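Local coordinates for protein putative phosphatase (PDB 3KYA) that is of unproven function but binds zinc ions and may act as a phosphatase, at residues A[262-273]-A[302-313]. Sequence-based numbering, arbitrary orientation.
Sequences YFNSYEKGQVFR and QLFTIADPSWEF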
ATOM      1  N   TYR A 262     -12.337 -25.526 -19.052  1.00 14.12           N
ATOM      2  CA  TYR A 262     -12.963 -25.682 -17.751  1.00 14.43           C
ATOM      3  C   TYR A 262     -14.327 -25.001 -17.758  1.00 14.88           C
ATOM      4  O   TYR A 262     -14.453 -23.857 -18.212  1.00 15.86           O
ATOM      5  CB  TYR A 262     -12.056 -25.128 -16.645  1.00 14.03           C
ATOM      6  CG  TYR A 262     -10.786 -25.939 -16.504  1.00 13.90           C
ATOM      7  CD1 TYR A 262     -10.775 -27.146 -15.799  1.00 12.54           C
ATOM      8  CD2 TYR A 262      -9.607 -25.534 -17.124  1.00 13.46           C
ATOM      9  CE1 TYR A 262      -9.620 -27.901 -15.702  1.00 12.97           C
ATOM     10  CE2 TYR A 262      -8.451 -26.276 -17.020  1.00 13.23           C
ATOM     11  CZ  TYR A 262      -8.459 -27.463 -16.318  1.00 12.52           C
ATOM     12  OH  TYR A 262      -7.308 -28.206 -16.242  1.00 13.70           O
ATOM     13  N   PHE A 263     -15.368 -25.728 -17.347  1.00 14.63           N
ATOM     14  CA  PHE A 263     -16.703 -25.143 -17.220  1.00 14.62           C
ATOM     15  C   PHE A 263     -17.384 -25.724 -15.966  1.00 14.85           C
ATOM     16  O   PHE A 263     -16.995 -26.797 -15.483  1.00 14.70           O
ATOM     17  CB  PHE A 263     -17.540 -25.322 -18.492  1.00 14.81           C
ATOM     18  CG  PHE A 263     -17.888 -26.748 -18.804  1.00 14.68           C
ATOM     19  CD1 PHE A 263     -16.987 -27.569 -19.457  1.00 14.20           C
ATOM     20  CD2 PHE A 263     -19.135 -27.250 -18.477  1.00 14.28           C
ATOM     21  CE1 PHE A 263     -17.312 -28.884 -19.747  1.00 15.65           C
ATOM     22  CE2 PHE A 263     -19.469 -28.580 -18.747  1.00 14.34           C
ATOM     23  CZ  PHE A 263     -18.560 -29.390 -19.386  1.00 14.92           C
ATOM     24  N   ASN A 264     -18.365 -25.002 -15.426  1.00 14.85           N
ATOM     25  CA  ASN A 264     -19.026 -25.432 -14.184  1.00 14.88           C
ATOM     26  C   ASN A 264     -20.518 -25.714 -14.304  1.00 14.93           C
ATOM     27  O   ASN A 264     -21.098 -25.673 -15.385  1.00 15.13           O
ATOM     28  CB  ASN A 264     -18.865 -24.345 -13.104  1.00 14.78           C
ATOM     29  CG  ASN A 264     -19.887 -23.216 -13.249  1.00 15.25           C
ATOM     30  OD1 ASN A 264     -20.214 -22.784 -14.368  1.00 16.63           O
ATOM     31  ND2 ASN A 264     -20.391 -22.727 -12.119  1.00 14.59           N
ATOM     32  N   SER A 265     -21.110 -26.059 -13.158  1.00 14.81           N
ATOM     33  CA  SER A 265     -22.544 -26.097 -12.987  1.00 14.61           C
ATOM     34  C   SER A 265     -22.829 -25.525 -11.598  1.00 14.83           C
ATOM     35  O   SER A 265     -22.161 -25.872 -10.611  1.00 14.64           O
ATOM     36  CB  SER A 265     -23.143 -27.495 -13.106  1.00 15.62           C
ATOM     37  OG  SER A 265     -24.534 -27.455 -12.800  1.00 15.36           O
ATOM     38  N   TYR A 266     -23.808 -24.637 -11.542  1.00 14.37           N
ATOM     39  CA  TYR A 266     -24.302 -24.073 -10.292  1.00 14.81           C
ATOM     40  C   TYR A 266     -24.940 -25.127  -9.368  1.00 15.02           C
ATOM     41  O   TYR A 266     -24.920 -24.984  -8.135  1.00 14.48           O
ATOM     42  CB  TYR A 266     -25.303 -22.986 -10.667  1.00 15.09           C
ATOM     43  CG  TYR A 266     -26.322 -22.505  -9.654  1.00 15.82           C
ATOM     44  CD1 TYR A 266     -27.515 -23.194  -9.459  1.00 16.52           C
ATOM     45  CD2 TYR A 266     -26.156 -21.293  -8.999  1.00 17.18           C
ATOM     46  CE1 TYR A 266     -28.473 -22.728  -8.591  1.00 17.85           C
ATOM     47  CE2 TYR A 266     -27.113 -20.810  -8.137  1.00 17.66           C
ATOM     48  CZ  TYR A 266     -28.266 -21.529  -7.940  1.00 18.49           C
ATOM     49  OH  TYR A 266     -29.206 -21.056  -7.086  1.00 22.40           O
ATOM     50  N   GLU A 267     -25.505 -26.175  -9.960  1.00 14.92           N
ATOM     51  CA  GLU A 267     -26.200 -27.223  -9.180  1.00 15.55           C
ATOM     52  C   GLU A 267     -25.468 -27.583  -7.874  1.00 15.56           C
ATOM     53  O   GLU A 267     -25.997 -27.358  -6.768  1.00 15.98           O
ATOM     54  CB  GLU A 267     -26.395 -28.479 -10.019  1.00 15.34           C
ATOM     55  CG  GLU A 267     -27.230 -29.544  -9.280  1.00 16.12           C
ATOM     56  CD  GLU A 267     -27.108 -30.928  -9.871  1.00 17.37           C
ATOM     57  OE1 GLU A 267     -26.021 -31.279 -10.381  1.00 17.11           O
ATOM     58  OE2 GLU A 267     -28.105 -31.677  -9.798  1.00 19.16           O
ATOM     59  N   LYS A 268     -24.267 -28.143  -8.004  1.00 16.07           N
ATOM     60  CA  LYS A 268     -23.426 -28.500  -6.849  1.00 16.60           C
ATOM     61  C   LYS A 268     -22.082 -27.760  -6.863  1.00 16.64           C
ATOM     62  O   LYS A 268     -21.196 -28.044  -6.061  1.00 16.20           O
ATOM     63  CB  LYS A 268     -23.168 -30.001  -6.832  1.00 16.96           C
ATOM     64  CG  LYS A 268     -24.413 -30.845  -6.649  1.00 17.87           C
ATOM     65  CD  LYS A 268     -24.070 -32.317  -6.798  1.00 21.08           C
ATOM     66  CE  LYS A 268     -25.262 -33.197  -6.492  1.00 23.52           C
ATOM     67  NZ  LYS A 268     -24.978 -34.628  -6.780  1.00 26.11           N
ATOM     68  N   GLY A 269     -21.932 -26.813  -7.783  1.00 16.53           N
ATOM     69  CA  GLY A 269     -20.669 -26.089  -7.938  1.00 16.39           C
ATOM     70  C   GLY A 269     -19.576 -26.964  -8.539  1.00 16.12           C
ATOM     71  O   GLY A 269     -18.400 -26.815  -8.208  1.00 16.46           O
ATOM     72  N   GLN A 270     -19.971 -27.893  -9.405  1.00 15.85           N
ATOM     73  CA  GLN A 270     -19.025 -28.770 -10.093  1.00 15.80           C
ATOM     74  C   GLN A 270     -18.094 -27.998 -11.026  1.00 15.86           C
ATOM     75  O   GLN A 270     -18.497 -26.994 -11.599  1.00 15.96           O
ATOM     76  CB  GLN A 270     -19.741 -29.786 -10.996  1.00 15.85           C
ATOM     77  CG  GLN A 270     -20.701 -30.795 -10.371  1.00 15.69           C
ATOM     78  CD  GLN A 270     -22.153 -30.348 -10.275  1.00 14.78           C
ATOM     79  OE1 GLN A 270     -22.457 -29.182 -10.070  1.00 15.24           O
ATOM     80  NE2 GLN A 270     -23.062 -31.313 -10.359  1.00 15.54           N
ATOM     81  N   VAL A 271     -16.868 -28.488 -11.181  1.00 15.79           N
ATOM     82  CA  VAL A 271     -15.937 -27.990 -12.187  1.00 15.46           C
ATOM     83  C   VAL A 271     -15.595 -29.177 -13.085  1.00 15.52           C
ATOM     84  O   VAL A 271     -15.125 -30.212 -12.598  1.00 15.70           O
ATOM     85  CB  VAL A 271     -14.664 -27.343 -11.597  1.00 15.39           C
ATOM     86  CG1 VAL A 271     -13.639 -27.062 -12.699  1.00 14.73           C
ATOM     87  CG2 VAL A 271     -15.017 -26.050 -10.855  1.00 14.34           C
ATOM     88  N   PHE A 272     -15.874 -29.028 -14.385  1.00 15.32           N
ATOM     89  CA  PHE A 272     -15.619 -30.055 -15.390  1.00 15.33           C
ATOM     90  C   PHE A 272     -14.459 -29.651 -16.293  1.00 15.32           C
ATOM     91  O   PHE A 272     -14.288 -28.467 -16.586  1.00 15.07           O
ATOM     92  CB  PHE A 272     -16.846 -30.289 -16.282  1.00 15.63           C
ATOM     93  CG  PHE A 272     -18.069 -30.746 -15.547  1.00 15.61           C
ATOM     94  CD1 PHE A 272     -18.180 -32.056 -15.114  1.00 16.44           C
ATOM     95  CD2 PHE A 272     -19.129 -29.881 -15.333  1.00 15.18           C
ATOM     96  CE1 PHE A 272     -19.316 -32.484 -14.442  1.00 16.50           C
ATOM     97  CE2 PHE A 272     -20.270 -30.304 -14.664  1.00 16.86           C
ATOM     98  CZ  PHE A 272     -20.359 -31.605 -14.217  1.00 16.13           C
ATOM     99  N   ARG A 273     -13.690 -30.644 -16.741  1.00 15.42           N
ATOM    100  CA  ARG A 273     -12.531 -30.454 -17.619  1.00 15.05           C
ATOM    101  C   ARG A 273     -12.707 -31.236 -18.916  1.00 15.58           C
ATOM    102  O   ARG A 273     -12.869 -32.462 -18.885  1.00 15.80           O
ATOM    103  CB  ARG A 273     -11.269 -30.967 -16.926  1.00 15.25           C
ATOM    104  CG  ARG A 273      -9.953 -30.761 -17.681  1.00 15.34           C
ATOM    105  CD  ARG A 273      -8.820 -31.507 -16.995  1.00 15.01           C
ATOM    106  NE  ARG A 273      -7.493 -31.252 -17.564  1.00 15.25           N
ATOM    107  CZ  ARG A 273      -7.021 -31.780 -18.690  1.00 16.36           C
ATOM    108  NH1 ARG A 273      -7.773 -32.582 -19.435  1.00 17.18           N
ATOM    109  NH2 ARG A 273      -5.788 -31.486 -19.090  1.00 15.24           N
ATOM    110  N   GLN A 302     -15.073 -34.540 -13.986  1.00 17.76           N
ATOM    111  CA  GLN A 302     -15.488 -33.717 -12.840  1.00 17.65           C
ATOM    112  C   GLN A 302     -14.368 -33.735 -11.800  1.00 17.40           C
ATOM    113  O   GLN A 302     -14.172 -34.727 -11.120  1.00 17.19           O
ATOM    114  CB  GLN A 302     -16.813 -34.200 -12.236  1.00 17.54           C
ATOM    115  CG  GLN A 302     -17.273 -33.405 -11.000  1.00 18.13           C
ATOM    116  CD  GLN A 302     -18.666 -33.780 -10.510  1.00 19.31           C
ATOM    117  OE1 GLN A 302     -19.560 -34.095 -11.301  1.00 21.47           O
ATOM    118  NE2 GLN A 302     -18.865 -33.710  -9.204  1.00 19.62           N
ATOM    119  N   LEU A 303     -13.641 -32.628 -11.672  1.00 17.10           N
ATOM    120  CA  LEU A 303     -12.495 -32.563 -10.769  1.00 16.74           C
ATOM    121  C   LEU A 303     -12.881 -32.472  -9.300  1.00 16.63           C
ATOM    122  O   LEU A 303     -12.242 -33.094  -8.448  1.00 16.85           O
ATOM    123  CB  LEU A 303     -11.605 -31.360 -11.118  1.00 16.91           C
ATOM    124  CG  LEU A 303     -11.040 -31.289 -12.542  1.00 16.91           C
ATOM    125  CD1 LEU A 303     -10.093 -30.098 -12.689  1.00 17.38           C
ATOM    126  CD2 LEU A 303     -10.329 -32.573 -12.902  1.00 16.23           C
ATOM    127  N   PHE A 304     -13.912 -31.680  -9.023  1.00 16.33           N
ATOM    128  CA  PHE A 304     -14.385 -31.416  -7.675  1.00 16.17           C
ATOM    129  C   PHE A 304     -15.613 -30.519  -7.713  1.00 16.03           C
ATOM    130  O   PHE A 304     -16.036 -30.058  -8.797  1.00 15.80           O
ATOM    131  CB  PHE A 304     -13.278 -30.733  -6.844  1.00 16.04           C
ATOM    132  CG  PHE A 304     -12.499 -29.675  -7.612  1.00 15.77           C
ATOM    133  CD1 PHE A 304     -13.075 -28.458  -7.942  1.00 14.83           C
ATOM    134  CD2 PHE A 304     -11.183 -29.903  -7.981  1.00 15.73           C
ATOM    135  CE1 PHE A 304     -12.352 -27.487  -8.650  1.00 16.42           C
ATOM    136  CE2 PHE A 304     -10.460 -28.946  -8.694  1.00 17.24           C
ATOM    137  CZ  PHE A 304     -11.049 -27.735  -9.026  1.00 16.37           C
ATOM    138  N   THR A 305     -16.200 -30.327  -6.530  1.00 15.69           N
ATOM    139  CA  THR A 305     -17.246 -29.350  -6.280  1.00 15.68           C
ATOM    140  C   THR A 305     -16.500 -28.320  -5.428  1.00 16.02           C
ATOM    141  O   THR A 305     -15.785 -28.706  -4.501  1.00 16.03           O
ATOM    142  CB  THR A 305     -18.449 -29.950  -5.554  1.00 16.10           C
ATOM    143  OG1 THR A 305     -18.007 -30.686  -4.405  1.00 15.54           O
ATOM    144  CG2 THR A 305     -19.215 -30.896  -6.486  1.00 16.25           C
ATOM    145  N   ILE A 306     -16.636 -27.026  -5.704  1.00 15.56           N
ATOM    146  CA  ILE A 306     -15.829 -26.046  -4.957  1.00 15.63           C
ATOM    147  C   ILE A 306     -16.306 -25.708  -3.536  1.00 16.21           C
ATOM    148  O   ILE A 306     -15.491 -25.345  -2.708  1.00 16.43           O
ATOM    149  CB  ILE A 306     -15.588 -24.729  -5.774  1.00 15.60           C
ATOM    150  CG1 ILE A 306     -16.837 -23.838  -5.833  1.00 15.49           C
ATOM    151  CG2 ILE A 306     -15.053 -25.086  -7.179  1.00 14.55           C
ATOM    152  CD1 ILE A 306     -16.616 -22.482  -6.578  1.00 14.80           C
ATOM    153  N   ALA A 307     -17.610 -25.815  -3.280  1.00 16.68           N
ATOM    154  CA  ALA A 307     -18.202 -25.483  -1.987  1.00 17.37           C
ATOM    155  C   ALA A 307     -19.542 -26.207  -1.798  1.00 18.00           C
ATOM    156  O   ALA A 307     -19.601 -27.429  -1.900  1.00 18.46           O
ATOM    157  CB  ALA A 307     -18.377 -23.971  -1.855  1.00 16.79           C
ATOM    158  N   ASP A 308     -20.608 -25.445  -1.569  1.00 18.37           N
ATOM    159  CA  ASP A 308     -21.946 -25.995  -1.350  1.00 18.96           C
ATOM    160  C   ASP A 308     -22.814 -25.884  -2.596  1.00 18.52           C
ATOM    161  O   ASP A 308     -22.398 -25.284  -3.585  1.00 18.22           O
ATOM    162  CB  ASP A 308     -22.584 -25.248  -0.194  1.00 19.00           C
ATOM    163  CG  ASP A 308     -21.828 -25.445   1.071  1.00 21.95           C
ATOM    164  OD1 ASP A 308     -21.718 -26.620   1.503  1.00 24.42           O
ATOM    165  OD2 ASP A 308     -21.356 -24.427   1.621  1.00 26.54           O
ATOM    166  N   PRO A 309     -24.013 -26.487  -2.566  1.00 17.74           N
ATOM    167  CA  PRO A 309     -24.875 -26.402  -3.747  1.00 17.25           C
ATOM    168  C   PRO A 309     -25.355 -24.990  -4.042  1.00 16.62           C
ATOM    169  O   PRO A 309     -25.361 -24.134  -3.152  1.00 16.48           O
ATOM    170  CB  PRO A 309     -26.072 -27.288  -3.369  1.00 17.15           C
ATOM    171  CG  PRO A 309     -25.526 -28.240  -2.376  1.00 17.78           C
ATOM    172  CD  PRO A 309     -24.529 -27.463  -1.589  1.00 17.82           C
ATOM    173  N   SER A 310     -25.756 -24.767  -5.288  1.00 15.84           N
ATOM    174  CA  SER A 310     -26.264 -23.480  -5.738  1.00 15.79           C
ATOM    175  C   SER A 310     -25.171 -22.409  -5.643  1.00 15.43           C
ATOM    176  O   SER A 310     -25.365 -21.364  -5.030  1.00 15.61           O
ATOM    177  CB  SER A 310     -27.517 -23.093  -4.947  1.00 15.59           C
ATOM    178  OG  SER A 310     -28.535 -24.077  -5.135  1.00 15.20           O
ATOM    179  N   TRP A 311     -24.030 -22.705  -6.267  1.00 15.26           N
ATOM    180  CA  TRP A 311     -22.854 -21.850  -6.218  1.00 14.90           C
ATOM    181  C   TRP A 311     -22.615 -21.302  -7.625  1.00 14.88           C
ATOM    182  O   TRP A 311     -22.276 -22.057  -8.540  1.00 14.68           O
ATOM    183  CB  TRP A 311     -21.653 -22.669  -5.732  1.00 15.17           C
ATOM    184  CG  TRP A 311     -20.953 -22.045  -4.535  1.00 15.88           C
ATOM    185  CD1 TRP A 311     -19.669 -21.560  -4.467  1.00 16.51           C
ATOM    186  CD2 TRP A 311     -21.528 -21.831  -3.237  1.00 17.03           C
ATOM    187  NE1 TRP A 311     -19.417 -21.079  -3.198  1.00 17.41           N
ATOM    188  CE2 TRP A 311     -20.545 -21.217  -2.436  1.00 16.38           C
ATOM    189  CE3 TRP A 311     -22.791 -22.088  -2.681  1.00 17.71           C
ATOM    190  CZ2 TRP A 311     -20.779 -20.871  -1.101  1.00 17.35           C
ATOM    191  CZ3 TRP A 311     -23.023 -21.745  -1.352  1.00 18.45           C
ATOM    192  CH2 TRP A 311     -22.022 -21.148  -0.580  1.00 18.14           C
ATOM    193  N   GLU A 312     -22.837 -20.003  -7.797  1.00 14.50           N
ATOM    194  CA  GLU A 312     -22.694 -19.350  -9.100  1.00 15.02           C
ATOM    195  C   GLU A 312     -21.303 -18.761  -9.233  1.00 14.90           C
ATOM    196  O   GLU A 312     -20.958 -17.839  -8.484  1.00 15.22           O
ATOM    197  CB  GLU A 312     -23.733 -18.245  -9.237  1.00 14.99           C
ATOM    198  CG  GLU A 312     -23.786 -17.632 -10.633  1.00 15.58           C
ATOM    199  CD  GLU A 312     -24.708 -16.442 -10.732  1.00 16.75           C
ATOM    200  OE1 GLU A 312     -25.307 -16.028  -9.719  1.00 19.57           O
ATOM    201  OE2 GLU A 312     -24.843 -15.911 -11.849  1.00 15.75           O
ATOM    202  N   PHE A 313     -20.512 -19.239 -10.194  1.00 14.57           N
ATOM    203  CA  PHE A 313     -19.134 -18.736 -10.311  1.00 14.30           C
ATOM    204  C   PHE A 313     -18.490 -18.871 -11.673  1.00 14.08           C
ATOM    205  O   PHE A 313     -18.894 -19.696 -12.490  1.00 13.31           O
ATOM    206  CB  PHE A 313     -18.216 -19.429  -9.272  1.00 14.27           C
ATOM    207  CG  PHE A 313     -17.989 -20.904  -9.515  1.00 14.79           C
ATOM    208  CD1 PHE A 313     -18.869 -21.858  -9.003  1.00 15.94           C
ATOM    209  CD2 PHE A 313     -16.878 -21.345 -10.222  1.00 14.32           C
ATOM    210  CE1 PHE A 313     -18.653 -23.219  -9.215  1.00 15.59           C
ATOM    211  CE2 PHE A 313     -16.655 -22.713 -10.439  1.00 15.82           C
ATOM    212  CZ  PHE A 313     -17.551 -23.646  -9.938  1.00 14.76           C
TER
HETATM  213  O   HOH W   1     -28.515 -26.420  -6.507  1.00 20.87           O
HETATM  214  O   HOH W   2     -19.872 -25.817  -4.819  1.00 13.31           O
HETATM  215  O   HOH W   3     -21.660 -28.879  -3.499  1.00 20.69           O
HETATM  216  O   HOH W   4     -22.104 -34.093 -11.141  1.00 26.66           O
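Strand 302-305, the outer strand of a four-stranded blade of what appears to be a six-bladed beta-propeller, pairs antiparallel with strand 270-273. Residues 306-312 then cross to strand 313-317 of the next blade. V271 N gives to F304 O (3.0 Å) and V271 O accepts from L303 N. Just past the strands, I306 N gives to G269 O. On one face of this pair, Q302 OE1 lies 3.5 Å from F272 CE1, and a water links it to Q270 NE2. On the other face, V271 CG2 meets the edge of the F313 ring (3.6 Å to CZ) and touches I306 CG2 and F304 CE1. I306 CD1 sits over the centre of one F313 face, while N264 ND2 lies over the rim of the other, 3.4 Å from F313 CE1. N264 OD1 is held by N250.

At the turn, Y266 O takes W311 N on a lone pair (3.1 Å), and E267 O takes S310 N from above its carbonyl plane. With CG anti to the backbone N (chi1 160°), the Y266 side chain reaches across S310, and one ring face covers S310 CA in a CH-pi contact, 3.5 Å from the ring centroid. With an alanine here that cover would be gone, and residues 309-311 would probably pack less firmly against the turn. Buried W311 O has no hydrogen-bond partner; Y266 CA makes a CA-H...O contact to it. Waters join E267 O to S310 OG and K268 O to D308 O. Backbone bonds and waters thus hold turn to link, while V271, I306 and the N264 amide pack round F313.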